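Local coordinates for protein oxidoreductase, iron/ascorbate family (Shewanella oneidensis, PDB 3ON7) that probably uses iron(II), 2-oxoglutarate and oxygen to oxidise L-arginine or to release ethene, as in ethylene-forming dioxygenases of the iron/ascorbate family, at residues Phe18-Ser21 with Leu22-Gly26; Glu41-Tyr44 with Thr45-Ala49; Thr265-Ser268 with Tyr269-Arg273. All coordinates share one frame; numbering follows the deposited sequence.

Contact 1: Phe18-Ser21 with Leu22-Gly26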
loop_
_atom_site.group_PDB
_atom_site.type_symbol
_atom_site.label_atom_id
_atom_site.label_comp_id
_atom_site.label_asym_id
_atom_site.label_seq_id
_atom_site.Cartn_x
_atom_site.Cartn_y
_atom_site.Cartn_z
ATOM N N PHE B 18 -32.691 21.886 -6.439
ATOM C CA PHE B 18 -31.472 21.094 -6.617
ATOM C C PHE B 18 -31.274 20.058 -5.496
ATOM O O PHE B 18 -30.987 18.882 -5.765
ATOM C CB PHE B 18 -30.267 22.038 -6.709
ATOM C CG PHE B 18 -28.943 21.334 -6.785
ATOM C CD1 PHE B 18 -28.477 20.839 -7.983
ATOM C CD2 PHE B 18 -28.167 21.172 -5.651
ATOM C CE1 PHE B 18 -27.256 20.194 -8.045
ATOM C CE2 PHE B 18 -26.952 20.528 -5.710
ATOM C CZ PHE B 18 -26.500 20.038 -6.905
ATOM N N VAL B 19 -31.437 20.489 -4.248
ATOM C CA VAL B 19 -31.266 19.601 -3.087
ATOM C C VAL B 19 -32.343 18.520 -3.102
ATOM O O VAL B 19 -32.082 17.374 -2.789
ATOM C CB VAL B 19 -31.244 20.380 -1.756
ATOM C CG1 VAL B 19 -31.143 19.415 -0.540
ATOM C CG2 VAL B 19 -30.058 21.375 -1.742
ATOM N N GLU B 20 -33.541 18.870 -3.550
ATOM C CA GLU B 20 -34.611 17.882 -3.675
ATOM C C GLU B 20 -34.342 16.843 -4.789
ATOM O O GLU B 20 -34.714 15.681 -4.666
ATOM C CB GLU B 20 -35.946 18.596 -3.902
ATOM C CG GLU B 20 -37.097 17.680 -4.248
ATOM C CD GLU B 20 -37.381 16.644 -3.177
ATOM O OE1 GLU B 20 -37.084 16.904 -1.967
ATOM O OE2 GLU B 20 -37.926 15.576 -3.561
ATOM N N SER B 21 -33.734 17.273 -5.887
ATOM C CA SER B 21 -33.342 16.334 -6.926
ATOM C C SER B 21 -32.309 15.320 -6.397
ATOM O O SER B 21 -32.324 14.146 -6.762
ATOM C CB SER B 21 -32.761 17.094 -8.117
ATOM O OG SER B 21 -32.259 16.202 -9.083
ATOM N N LEU B 22 -31.407 15.791 -5.546
ATOM C CA LEU B 22 -30.368 14.933 -4.980
ATOM C C LEU B 22 -30.972 13.936 -4.024
ATOM O O LEU B 22 -30.626 12.763 -4.062
ATOM C CB LEU B 22 -29.287 15.754 -4.260
ATOM C CG LEU B 22 -28.227 16.477 -5.109
ATOM C CD1 LEU B 22 -27.378 17.377 -4.228
ATOM C CD2 LEU B 22 -27.327 15.512 -5.885
ATOM N N ARG B 23 -31.860 14.410 -3.156
ATOM C CA ARG B 23 -32.567 13.531 -2.225
ATOM C C ARG B 23 -33.330 12.451 -2.977
ATOM O O ARG B 23 -33.292 11.289 -2.597
ATOM C CB ARG B 23 -33.557 14.321 -1.350
ATOM C CG ARG B 23 -34.203 13.495 -0.236
ATOM C CD ARG B 23 -35.527 14.091 0.249
ATOM N NE ARG B 23 -36.555 13.999 -0.785
ATOM C CZ ARG B 23 -37.191 12.878 -1.128
ATOM N NH1 ARG B 23 -36.934 11.727 -0.505
ATOM N NH2 ARG B 23 -38.101 12.914 -2.099
ATOM N N GLU B 24 -34.033 12.840 -4.033
ATOM C CA GLU B 24 -34.885 11.893 -4.758
ATOM C C GLU B 24 -34.078 10.900 -5.613
ATOM O O GLU B 24 -34.391 9.709 -5.620
ATOM C CB GLU B 24 -35.917 12.647 -5.614
ATOM C CG GLU B 24 -36.921 11.758 -6.347
ATOM C CD GLU B 24 -37.704 10.835 -5.406
ATOM O OE1 GLU B 24 -38.406 11.362 -4.508
ATOM O OE2 GLU B 24 -37.619 9.588 -5.570
ATOM N N THR B 25 -33.051 11.379 -6.324
ATOM C CA THR B 25 -32.355 10.562 -7.327
ATOM C C THR B 25 -30.869 10.343 -7.062
ATOM O O THR B 25 -30.242 9.563 -7.765
ATOM C CB THR B 25 -32.419 11.207 -8.735
ATOM O OG1 THR B 25 -31.545 12.350 -8.773
ATOM C CG2 THR B 25 -33.830 11.608 -9.100
ATOM N N GLY B 26 -30.284 11.061 -6.103
ATOM C CA GLY B 26 -28.832 11.004 -5.884
ATOM C C GLY B 26 -28.024 11.930 -6.778
ATOM O O GLY B 26 -26.819 12.046 -6.600
#

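Contact 2: Glu41-Tyr44 with Thr45-Ala49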
loop_
_atom_site.group_PDB
_atom_site.type_symbol
_atom_site.label_atom_id
_atom_site.label_comp_id
_atom_site.label_asym_id
_atom_site.label_seq_id
_atom_site.Cartn_x
_atom_site.Cartn_y
_atom_site.Cartn_z
ATOM N N GLU B 41 -13.573 25.001 -21.846
ATOM C CA GLU B 41 -13.227 24.708 -23.239
ATOM C C GLU B 41 -11.703 24.761 -23.433
ATOM O O GLU B 41 -11.142 23.967 -24.164
ATOM C CB GLU B 41 -13.906 25.717 -24.202
ATOM C CG GLU B 41 -15.436 25.672 -24.264
ATOM C CD GLU B 41 -16.097 26.991 -24.814
ATOM O OE1 GLU B 41 -15.383 27.864 -25.384
ATOM O OE2 GLU B 41 -17.342 27.146 -24.671
ATOM N N ARG B 42 -11.055 25.741 -22.814
ATOM C CA ARG B 42 -9.606 25.907 -22.903
ATOM C C ARG B 42 -8.915 24.652 -22.318
ATOM O O ARG B 42 -7.912 24.165 -22.857
ATOM C CB ARG B 42 -9.164 27.202 -22.173
ATOM C CG ARG B 42 -8.343 28.183 -23.024
ATOM C CD ARG B 42 -8.608 29.677 -22.704
ATOM N NE ARG B 42 -8.184 30.062 -21.350
ATOM C CZ ARG B 42 -8.958 30.611 -20.405
ATOM N NH1 ARG B 42 -10.242 30.889 -20.626
ATOM N NH2 ARG B 42 -8.432 30.903 -19.215
ATOM N N ILE B 43 -9.474 24.138 -21.226
ATOM C CA ILE B 43 -8.982 22.938 -20.571
ATOM C C ILE B 43 -9.181 21.678 -21.427
ATOM O O ILE B 43 -8.245 20.887 -21.569
ATOM C CB ILE B 43 -9.603 22.798 -19.153
ATOM C CG1 ILE B 43 -8.898 23.772 -18.198
ATOM C CG2 ILE B 43 -9.479 21.391 -18.592
ATOM C CD1 ILE B 43 -9.668 24.042 -16.940
ATOM N N TYR B 44 -10.366 21.498 -22.005
ATOM C CA TYR B 44 -10.608 20.376 -22.910
ATOM C C TYR B 44 -9.584 20.383 -24.032
ATOM O O TYR B 44 -8.986 19.344 -24.361
ATOM C CB TYR B 44 -11.997 20.460 -23.540
ATOM C CG TYR B 44 -13.082 19.715 -22.806
ATOM C CD1 TYR B 44 -13.434 20.057 -21.510
ATOM C CD2 TYR B 44 -13.784 18.694 -23.417
ATOM C CE1 TYR B 44 -14.457 19.395 -20.841
ATOM C CE2 TYR B 44 -14.800 18.021 -22.747
ATOM C CZ TYR B 44 -15.128 18.376 -21.462
ATOM O OH TYR B 44 -16.129 17.709 -20.786
ATOM N N THR B 45 -9.354 21.570 -24.588
ATOM C CA THR B 45 -8.456 21.726 -25.717
ATOM C C THR B 45 -7.025 21.366 -25.367
ATOM O O THR B 45 -6.408 20.583 -26.072
ATOM C CB THR B 45 -8.534 23.154 -26.321
ATOM O OG1 THR B 45 -9.846 23.358 -26.862
ATOM C CG2 THR B 45 -7.507 23.349 -27.435
ATOM N N GLU B 46 -6.483 21.913 -24.290
ATOM C CA GLU B 46 -5.062 21.701 -24.038
ATOM C C GLU B 46 -4.754 20.327 -23.440
ATOM O O GLU B 46 -3.640 19.819 -23.605
ATOM C CB GLU B 46 -4.423 22.859 -23.250
ATOM C CG GLU B 46 -4.997 23.163 -21.889
ATOM C CD GLU B 46 -4.468 24.472 -21.302
ATOM O OE1 GLU B 46 -3.804 25.243 -22.033
ATOM O OE2 GLU B 46 -4.709 24.722 -20.099
ATOM N N TRP B 47 -5.737 19.702 -22.795
ATOM C CA TRP B 47 -5.537 18.350 -22.284
ATOM C C TRP B 47 -5.686 17.333 -23.393
ATOM O O TRP B 47 -4.941 16.356 -23.448
ATOM C CB TRP B 47 -6.474 18.059 -21.107
ATOM C CG TRP B 47 -5.910 18.647 -19.876
ATOM C CD1 TRP B 47 -6.121 19.893 -19.391
ATOM C CD2 TRP B 47 -4.985 18.027 -18.990
ATOM N NE1 TRP B 47 -5.397 20.090 -18.248
ATOM C CE2 TRP B 47 -4.697 18.949 -17.975
ATOM C CE3 TRP B 47 -4.382 16.777 -18.949
ATOM C CZ2 TRP B 47 -3.841 18.656 -16.931
ATOM C CZ3 TRP B 47 -3.519 16.497 -17.913
ATOM C CH2 TRP B 47 -3.259 17.426 -16.921
ATOM N N GLN B 48 -6.623 17.562 -24.296
ATOM C CA GLN B 48 -6.665 16.765 -25.517
ATOM C C GLN B 48 -5.300 16.769 -26.208
ATOM O O GLN B 48 -4.772 15.723 -26.607
ATOM C CB GLN B 48 -7.733 17.280 -26.474
ATOM C CG GLN B 48 -7.908 16.424 -27.718
ATOM C CD GLN B 48 -8.320 15.002 -27.393
ATOM O OE1 GLN B 48 -9.470 14.744 -27.082
ATOM N NE2 GLN B 48 -7.374 14.077 -27.464
ATOM N N ALA B 49 -4.737 17.956 -26.342
ATOM C CA ALA B 49 -3.377 18.126 -26.873
ATOM C C ALA B 49 -2.335 17.316 -26.097
ATOM O O ALA B 49 -1.503 16.623 -26.676
ATOM C CB ALA B 49 -3.005 19.614 -26.874
#

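Contact 3: Thr265-Ser268 with Tyr269-Arg273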
loop_
_atom_site.group_PDB
_atom_site.type_symbol
_atom_site.label_atom_id
_atom_site.label_comp_id
_atom_site.label_asym_id
_atom_site.label_seq_id
_atom_site.Cartn_x
_atom_site.Cartn_y
_atom_site.Cartn_z
ATOM N N THR B 265 -15.418 6.984 10.688
ATOM C CA THR B 265 -14.776 8.160 10.118
ATOM C C THR B 265 -14.568 7.895 8.620
ATOM O O THR B 265 -14.771 6.773 8.139
ATOM C CB THR B 265 -13.411 8.397 10.746
ATOM O OG1 THR B 265 -12.613 7.235 10.534
ATOM C CG2 THR B 265 -13.531 8.673 12.237
ATOM N N ALA B 266 -14.160 8.909 7.869
ATOM C CA ALA B 266 -13.948 8.717 6.422
ATOM C C ALA B 266 -12.815 7.697 6.220
ATOM O O ALA B 266 -12.897 6.806 5.364
ATOM C CB ALA B 266 -13.629 10.030 5.738
ATOM N N ASP B 267 -11.779 7.824 7.039
ATOM C CA ASP B 267 -10.653 6.908 7.022
ATOM C C ASP B 267 -11.076 5.463 7.347
ATOM O O ASP B 267 -10.713 4.549 6.639
ATOM C CB ASP B 267 -9.602 7.399 8.026
ATOM C CG ASP B 267 -8.245 6.721 7.849
ATOM O OD1 ASP B 267 -7.621 6.834 6.776
ATOM O OD2 ASP B 267 -7.794 6.085 8.813
ATOM N N SER B 268 -11.843 5.251 8.411
ATOM C CA SER B 268 -12.240 3.890 8.769
ATOM C C SER B 268 -13.245 3.343 7.779
ATOM O O SER B 268 -13.351 2.131 7.620
ATOM C CB SER B 268 -12.792 3.812 10.213
ATOM O OG SER B 268 -14.094 4.387 10.317
ATOM N N TYR B 269 -13.999 4.220 7.124
ATOM C CA TYR B 269 -14.937 3.792 6.102
ATOM C C TYR B 269 -14.175 3.256 4.889
ATOM O O TYR B 269 -14.516 2.214 4.348
ATOM C CB TYR B 269 -15.843 4.949 5.680
ATOM C CG TYR B 269 -16.987 4.538 4.783
ATOM C CD1 TYR B 269 -18.169 4.064 5.310
ATOM C CD2 TYR B 269 -16.875 4.610 3.408
ATOM C CE1 TYR B 269 -19.222 3.691 4.486
ATOM C CE2 TYR B 269 -17.912 4.229 2.585
ATOM C CZ TYR B 269 -19.084 3.766 3.126
ATOM O OH TYR B 269 -20.125 3.384 2.297
ATOM N N LEU B 270 -13.123 3.953 4.475
ATOM C CA LEU B 270 -12.309 3.483 3.354
ATOM C C LEU B 270 -11.611 2.149 3.728
ATOM O O LEU B 270 -11.670 1.168 2.969
ATOM C CB LEU B 270 -11.278 4.516 2.998
ATOM C CG LEU B 270 -10.382 4.202 1.801
ATOM C CD1 LEU B 270 -11.232 4.077 0.534
ATOM C CD2 LEU B 270 -9.331 5.339 1.686
HETATM N N MSE B 271 -10.995 2.108 4.909
HETATM C CA MSE B 271 -10.293 0.908 5.327
HETATM C C MSE B 271 -11.267 -0.275 5.247
HETATM O O MSE B 271 -10.921 -1.339 4.741
HETATM C CB MSE B 271 -9.713 1.032 6.750
HETATM C CG MSE B 271 -8.491 1.913 6.933
HETATM SE SE MSE B 271 -7.027 1.682 5.652
HETATM C CE MSE B 271 -7.509 3.027 4.431
ATOM N N GLU B 272 -12.498 -0.073 5.705
ATOM C CA GLU B 272 -13.489 -1.143 5.652
ATOM C C GLU B 272 -13.777 -1.586 4.219
ATOM O O GLU B 272 -13.971 -2.789 3.955
ATOM C CB GLU B 272 -14.768 -0.725 6.357
ATOM C CG GLU B 272 -15.754 -1.860 6.559
ATOM C CD GLU B 272 -15.172 -3.029 7.378
ATOM O OE1 GLU B 272 -14.300 -2.793 8.264
ATOM O OE2 GLU B 272 -15.601 -4.183 7.124
ATOM N N ARG B 273 -13.794 -0.629 3.293
ATOM C CA ARG B 273 -14.045 -0.951 1.877
ATOM C C ARG B 273 -12.931 -1.813 1.333
ATOM O O ARG B 273 -13.189 -2.820 0.691
ATOM C CB ARG B 273 -14.204 0.308 1.020
ATOM C CG ARG B 273 -14.466 0.034 -0.454
ATOM C CD ARG B 273 -15.764 -0.708 -0.669
ATOM N NE ARG B 273 -16.912 0.063 -0.223
ATOM C CZ ARG B 273 -17.464 1.041 -0.927
ATOM N NH1 ARG B 273 -16.971 1.373 -2.116
ATOM N NH2 ARG B 273 -18.516 1.692 -0.446
#

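Contact 1: Phe18-Ser21 with Leu22-Gly26
E20 and R23, one helical turn apart near the end of helix 14-25, lie side by side and point the same way, joined by a two-pronged salt bridge. R23 is the chain to follow. Its CB rests 3.7 Å from V19 O, the carbonyl that also accepts R23 N, and CD comes near E20 OE1. A bend at chi3 (68°) swings the guanidinium toward the E20 carboxylate. NE donates a hydrogen bond to E20 OE1 at 3.2 Å, nearly straight at 167°, and NH2 meets the syn lone pair of E20 OE2 at 3.0 Å. Both oxygens lie close to the guanidinium plane, though the carboxylate is turned 35° against it. NH2 also forms a salt bridge with E24 OE1, its hydrogen bond weak in angle, completing a three-residue network. A lysine in place of R23 would probably lose this side-on grip and leave one E20 oxygen without its mate.

On the buried flank, L22 CD1 approaches the F18 ring obliquely, 3.5 Å from CE2, and both side chains pack on helix 103-126 and strand 210-214. At the helix end S21 O accepts two hydrogen bonds, from T25 N and, at 2.8 Å, from T25 OG1, which arrive on opposite faces of the carbonyl plane. G26 follows with positive phi and leads into strand 27-31 of the beta-alpha-beta unit; S21 OG is hydrogen-bonded to F27 O. Since E20 OE2 and E24 OE1 stand 4.3 Å apart, the R23 cation between them is likely to offset their repulsion.

Contact 2: Glu41-Tyr44 with Thr45-Ala49
E41 O meets T45 N at 3.0 Å, the first of four successive i to i+4 backbone bonds along this part of helix 37-51. T45 OG1 lies 3.1 Å from the same carbonyl oxygen, E41 O; its first torsion (-65°) holds OG1 beside the backbone N, on the side of the preceding turn.

R42 O accepts E46 N and also has E46 CG against it at 3.2 Å. That close approach follows from chi1 of E46, 59°, which sets CG between the backbone N and the carbonyl carbon before the chain runs out extended. At its far end, E46 OE2 is hydrogen-bonded to N105.

I43 makes the apolar part of the contact. Its CG2 lies 3.8 Å from W47 CD1, the two side chains running alongside and pointing the same way. I43 O, which takes the W47 N-H, also sits at the edge of the indole in its plane, 3.2 Å from W47 CD1. Y44 closes the run by accepting Q48 N, and its carbonyl oxygen, Y44 O, touches Q48 CB at 3.2 Å.

I43 packs on helix 103-126 and strand 245-252; Y44 and Q48 rest on the same strand, while W47 reaches I154 of strand 151-157 and makes an edge-to-face pair with Y90 of strand 88-92.

Contact 3: Thr265-Ser268 with Tyr269-Arg273
T265 O accepts Y269 N at 2.9 Å, and the i to i+4 bonds that follow set the first turns of helix 266-277. The turn opens with a capping box: T265, the N-cap residue, receives S268 N on its OG1 at 3.0 Å and 163°, while S268 OG takes the N-H of T265 at 2.9 Å. S268 can answer in this way because its chi1 of 73° tucks OG between its own backbone N and carbonyl carbon, back toward the cap. The reciprocal pair satisfies an amide of the first turn that has no helical carbonyl before it.

Across the contact the side chains touch mainly through their inner carbons. Y269 CB sits 3.2 Å from T265 O, and its CG, anti to the backbone nitrogen, carries the ring away from the first segment to M217 of helix 216-221 and into an edge-to-face pair with Y264. M271 is selenomethionine; its CG passes 3.5 Å from D267 O, the oxygen that also accepts M271 N in a nearly straight bond. The bent chain brings M271 CE back to 4.2 Å from that same D267 O.

The acidic ends work between subunits. D267 OD2 accepts R63 N of the third subunit. E272 OE2 forms a salt bridge with R153 and OE1 a hydrogen bond with Y89, both of the second subunit, and this C-terminal helix thus contributes to the assembly on two fronts. In the last of the four backbone bonds between 265-268 and 269-273, E272 N approaches S268 O at 3.0 Å from above the carbonyl plane, 39° out of it.

From the N terminus the chain meets contact 1, at the end of the helix between strands 6-8 and 27-31, then contact 2 in helix 37-51, and, far along, contact 3 at the start of C-terminal helix 266-277. Each closes only a local helical turn; the three follow in series, neither nesting nor crossing. Contacts 1 and 2 sit on opposite sides of the chain's centre, their own centres 31 Å apart, yet both pack on helix 103-126 and on strands of the eight-stranded sheet. Contact 3, with nearest atoms about 14 Å from contact 1, lies elsewhere, joining the C-terminal helix to helix 216-221 and to two other subunits.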